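Local atomic coordinates of terminal oxygenase component of carbazole (Janthinobacterium sp., PDB entry 7BUG), a protein that catalyses the angular dioxygenation of carbazole as the terminal oxygenase of carbazole 1,9a-dioxygenase, using a Rieske [2Fe-2S] cluster and a mononuclear iron. Residues D20-F25 and K168-L173. Numbering follows the deposited sequence.
Sequences DAKLGF and KSNWRL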
ATOM      1  N   ASP A  20      16.136  17.273   5.185  1.00 13.71           N
ATOM      2  CA  ASP A  20      15.213  17.508   4.072  1.00 14.30           C
ATOM      3  C   ASP A  20      15.572  16.627   2.863  1.00 13.88           C
ATOM      4  O   ASP A  20      14.702  16.427   1.959  1.00 14.36           O
ATOM      5  CB  ASP A  20      15.266  18.977   3.658  1.00 15.19           C
ATOM      6  CG  ASP A  20      14.052  19.419   2.907  1.00 17.87           C
ATOM      7  OD1 ASP A  20      12.968  18.918   3.222  1.00 18.06           O
ATOM      8  OD2 ASP A  20      14.212  20.353   2.091  1.00 22.35           O
ATOM      9  N   ALA A  21      16.807  16.154   2.782  1.00 13.98           N
ATOM     10  CA  ALA A  21      17.344  15.532   1.545  1.00 12.30           C
ATOM     11  C   ALA A  21      16.958  14.046   1.414  1.00 11.97           C
ATOM     12  O   ALA A  21      17.810  13.199   1.140  1.00 11.59           O
ATOM     13  CB  ALA A  21      18.808  15.810   1.402  1.00 12.56           C
ATOM     14  N   LYS A  22      15.662  13.754   1.528  1.00 13.89           N
ATOM     15  CA  LYS A  22      15.087  12.401   1.463  1.00 14.82           C
ATOM     16  C   LYS A  22      15.382  11.739   0.113  1.00 15.03           C
ATOM     17  O   LYS A  22      15.601  10.499   0.073  1.00 13.17           O
ATOM     18  CB  LYS A  22      13.585  12.504   1.759  1.00 17.93           C
ATOM     19  CG  LYS A  22      12.867  11.174   1.813  1.00 26.32           C
ATOM     20  CD  LYS A  22      11.411  11.382   2.128  1.00 27.81           C
ATOM     21  CE  LYS A  22      11.240  12.069   3.462  1.00 31.34           C
ATOM     22  NZ  LYS A  22      10.041  11.525   4.140  1.00 31.60           N
ATOM     23  N   LEU A  23      15.437  12.520  -0.972  1.00 13.68           N
ATOM     24  CA  LEU A  23      15.719  12.003  -2.337  1.00 15.44           C
ATOM     25  C   LEU A  23      17.185  12.156  -2.736  1.00 13.99           C
ATOM     26  O   LEU A  23      17.511  11.823  -3.902  1.00 15.87           O
ATOM     27  CB  LEU A  23      14.842  12.754  -3.348  1.00 16.28           C
ATOM     28  CG  LEU A  23      13.400  12.314  -3.425  1.00 21.03           C
ATOM     29  CD1 LEU A  23      12.603  13.318  -4.253  1.00 24.35           C
ATOM     30  CD2 LEU A  23      13.280  10.900  -4.013  1.00 23.71           C
ATOM     31  N   GLY A  24      18.065  12.601  -1.849  1.00 12.47           N
ATOM     32  CA  GLY A  24      19.471  12.841  -2.157  1.00 11.58           C
ATOM     33  C   GLY A  24      19.740  14.252  -2.643  1.00 11.80           C
ATOM     34  O   GLY A  24      18.826  15.092  -2.734  1.00 11.70           O
ATOM     35  N   PHE A  25      20.966  14.467  -3.038  1.00 12.13           N
ATOM     36  CA  PHE A  25      21.491  15.786  -3.455  1.00 11.43           C
ATOM     37  C   PHE A  25      21.585  15.817  -4.965  1.00 11.44           C
ATOM     38  O   PHE A  25      22.314  15.014  -5.592  1.00 12.54           O
ATOM     39  CB  PHE A  25      22.835  16.046  -2.782  1.00 12.60           C
ATOM     40  CG  PHE A  25      22.716  16.103  -1.282  1.00 12.15           C
ATOM     41  CD1 PHE A  25      21.853  17.000  -0.650  1.00 13.05           C
ATOM     42  CD2 PHE A  25      23.559  15.325  -0.507  1.00 12.19           C
ATOM     43  CE1 PHE A  25      21.838  17.094   0.742  1.00 13.23           C
ATOM     44  CE2 PHE A  25      23.543  15.451   0.878  1.00 13.36           C
ATOM     45  CZ  PHE A  25      22.647  16.295   1.503  1.00 13.80           C
ATOM     46  N   LYS A 168      16.455  -1.874   0.278  1.00 13.09           N
ATOM     47  CA  LYS A 168      15.258  -1.113   0.685  1.00 14.87           C
ATOM     48  C   LYS A 168      15.500  -0.358   1.997  1.00 13.95           C
ATOM     49  O   LYS A 168      14.934  -0.700   3.067  1.00 15.46           O
ATOM     50  CB  LYS A 168      14.059  -2.084   0.785  1.00 19.96           C
ATOM     51  CG  LYS A 168      13.709  -2.731  -0.536  1.00 24.27           C
ATOM     52  CD  LYS A 168      12.720  -3.869  -0.430  1.00 33.35           C
ATOM     53  CE  LYS A 168      12.912  -4.893  -1.531  1.00 37.03           C
ATOM     54  NZ  LYS A 168      11.941  -6.011  -1.407  1.00 45.47           N
ATOM     55  N   SER A 169      16.360   0.662   1.966  1.00 12.18           N
ATOM     56  CA  SER A 169      16.391   1.682   3.018  1.00 11.55           C
ATOM     57  C   SER A 169      16.694   2.998   2.331  1.00 11.00           C
ATOM     58  O   SER A 169      17.287   3.021   1.222  1.00 12.07           O
ATOM     59  CB  SER A 169      17.369   1.441   4.108  1.00 11.55           C
ATOM     60  OG  SER A 169      18.689   1.887   3.764  1.00 12.40           O
ATOM     61  N   ASN A 170      16.299   4.070   2.976  1.00 10.64           N
ATOM     62  CA  ASN A 170      16.749   5.401   2.517  1.00 11.21           C
ATOM     63  C   ASN A 170      18.276   5.420   2.503  1.00 10.34           C
ATOM     64  O   ASN A 170      18.936   4.856   3.393  1.00 10.09           O
ATOM     65  CB  ASN A 170      16.166   6.486   3.423  1.00 10.42           C
ATOM     66  CG  ASN A 170      16.529   7.883   3.014  1.00 11.21           C
ATOM     67  OD1 ASN A 170      17.536   8.428   3.469  1.00 12.91           O
ATOM     68  ND2 ASN A 170      15.760   8.390   2.081  1.00 11.79           N
ATOM     69  N   TRP A 171      18.850   6.169   1.568  1.00  9.45           N
ATOM     70  CA  TRP A 171      20.298   6.282   1.384  1.00  9.58           C
ATOM     71  C   TRP A 171      20.985   6.784   2.651  1.00  9.68           C
ATOM     72  O   TRP A 171      22.132   6.407   2.859  1.00 11.39           O
ATOM     73  CB  TRP A 171      20.631   7.195   0.162  1.00  9.66           C
ATOM     74  CG  TRP A 171      20.324   8.647   0.392  1.00  9.69           C
ATOM     75  CD1 TRP A 171      19.122   9.279   0.384  1.00 10.69           C
ATOM     76  CD2 TRP A 171      21.294   9.663   0.697  1.00  9.88           C
ATOM     77  NE1 TRP A 171      19.283  10.628   0.665  1.00 10.87           N
ATOM     78  CE2 TRP A 171      20.607  10.880   0.853  1.00 10.39           C
ATOM     79  CE3 TRP A 171      22.677   9.620   0.826  1.00 10.40           C
ATOM     80  CZ2 TRP A 171      21.287  12.083   1.124  1.00 11.95           C
ATOM     81  CZ3 TRP A 171      23.348  10.783   1.138  1.00 11.29           C
ATOM     82  CH2 TRP A 171      22.649  11.988   1.280  1.00 11.64           C
ATOM     83  N   ARG A 172      20.391   7.698   3.401  1.00 10.15           N
ATOM     84  CA  ARG A 172      21.094   8.282   4.570  1.00 10.84           C
ATOM     85  C   ARG A 172      21.283   7.247   5.677  1.00 11.40           C
ATOM     86  O   ARG A 172      22.293   7.304   6.405  1.00 11.80           O
ATOM     87  CB  ARG A 172      20.282   9.460   5.076  1.00 10.52           C
ATOM     88  CG  ARG A 172      20.280  10.579   4.037  1.00 11.15           C
ATOM     89  CD  ARG A 172      19.242  11.638   4.380  1.00 11.34           C
ATOM     90  NE  ARG A 172      17.888  11.093   4.420  1.00 11.64           N
ATOM     91  CZ  ARG A 172      16.809  11.735   4.766  1.00 12.84           C
ATOM     92  NH1 ARG A 172      16.882  13.013   5.132  1.00 14.11           N
ATOM     93  NH2 ARG A 172      15.658  11.108   4.800  1.00 13.06           N
ATOM     94  N   LEU A 173      20.339   6.332   5.799  1.00 12.87           N
ATOM     95  CA  LEU A 173      20.504   5.267   6.834  1.00 13.04           C
ATOM     96  C   LEU A 173      21.713   4.400   6.457  1.00 12.09           C
ATOM     97  O   LEU A 173      22.475   4.017   7.321  1.00 12.56           O
ATOM     98  CB  LEU A 173      19.199   4.468   6.886  1.00 13.05           C
ATOM     99  CG  LEU A 173      17.959   5.268   7.280  1.00 15.10           C
ATOM    100  CD1 LEU A 173      16.734   4.349   7.338  1.00 16.04           C
ATOM    101  CD2 LEU A 173      18.187   6.014   8.583  1.00 17.49           C
TER
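W171 turns the rim of its indole to the type I turn A21-G24 and the ring of F25. The contact joins the loop after helix 16-20 to the N-capped start of helix 171-179 in the ring-hydroxylase domain, away from both iron centres. W171 NE1 donates a hydrogen bond of 3.0 Å to A21 O, which lies in the plane of the indole, and the N-H meets the carbonyl nearly in line; G24 N closes the turn on the same oxygen. Further along the rim, W171 CH2 comes within 3.6 Å of F25 CE2 in an offset edge-to-face pair, the planes at 76°. A chi1 of 70°, with the tryptophan CG between its own backbone N and carbonyl carbon, turns the indole edge to the loop. A leucine here would probably leave A21 O with the turn bond alone and strip F25 of its aromatic mate.

The side chain of R172 passes alongside the turn: R172 CG sits over one indole face, toward its rim, and the guanidinium lies with a face against the backbone, K22 CA being 3.6 Å from R172 NH2. NH1 is held by the carbonyls of Y18 and V19, while K22 sends its amine off to a salt bridge with D347.

The cap residue N170 uses both ends of its amide. N170 ND2 bonds to K22 O at 2.9 Å, on a lone pair of that carbonyl, and also to E291 O. OD1 accepts from R172 N and, almost straight at 173°, from R172 NE, the two donors arriving from opposite faces of the amide plane.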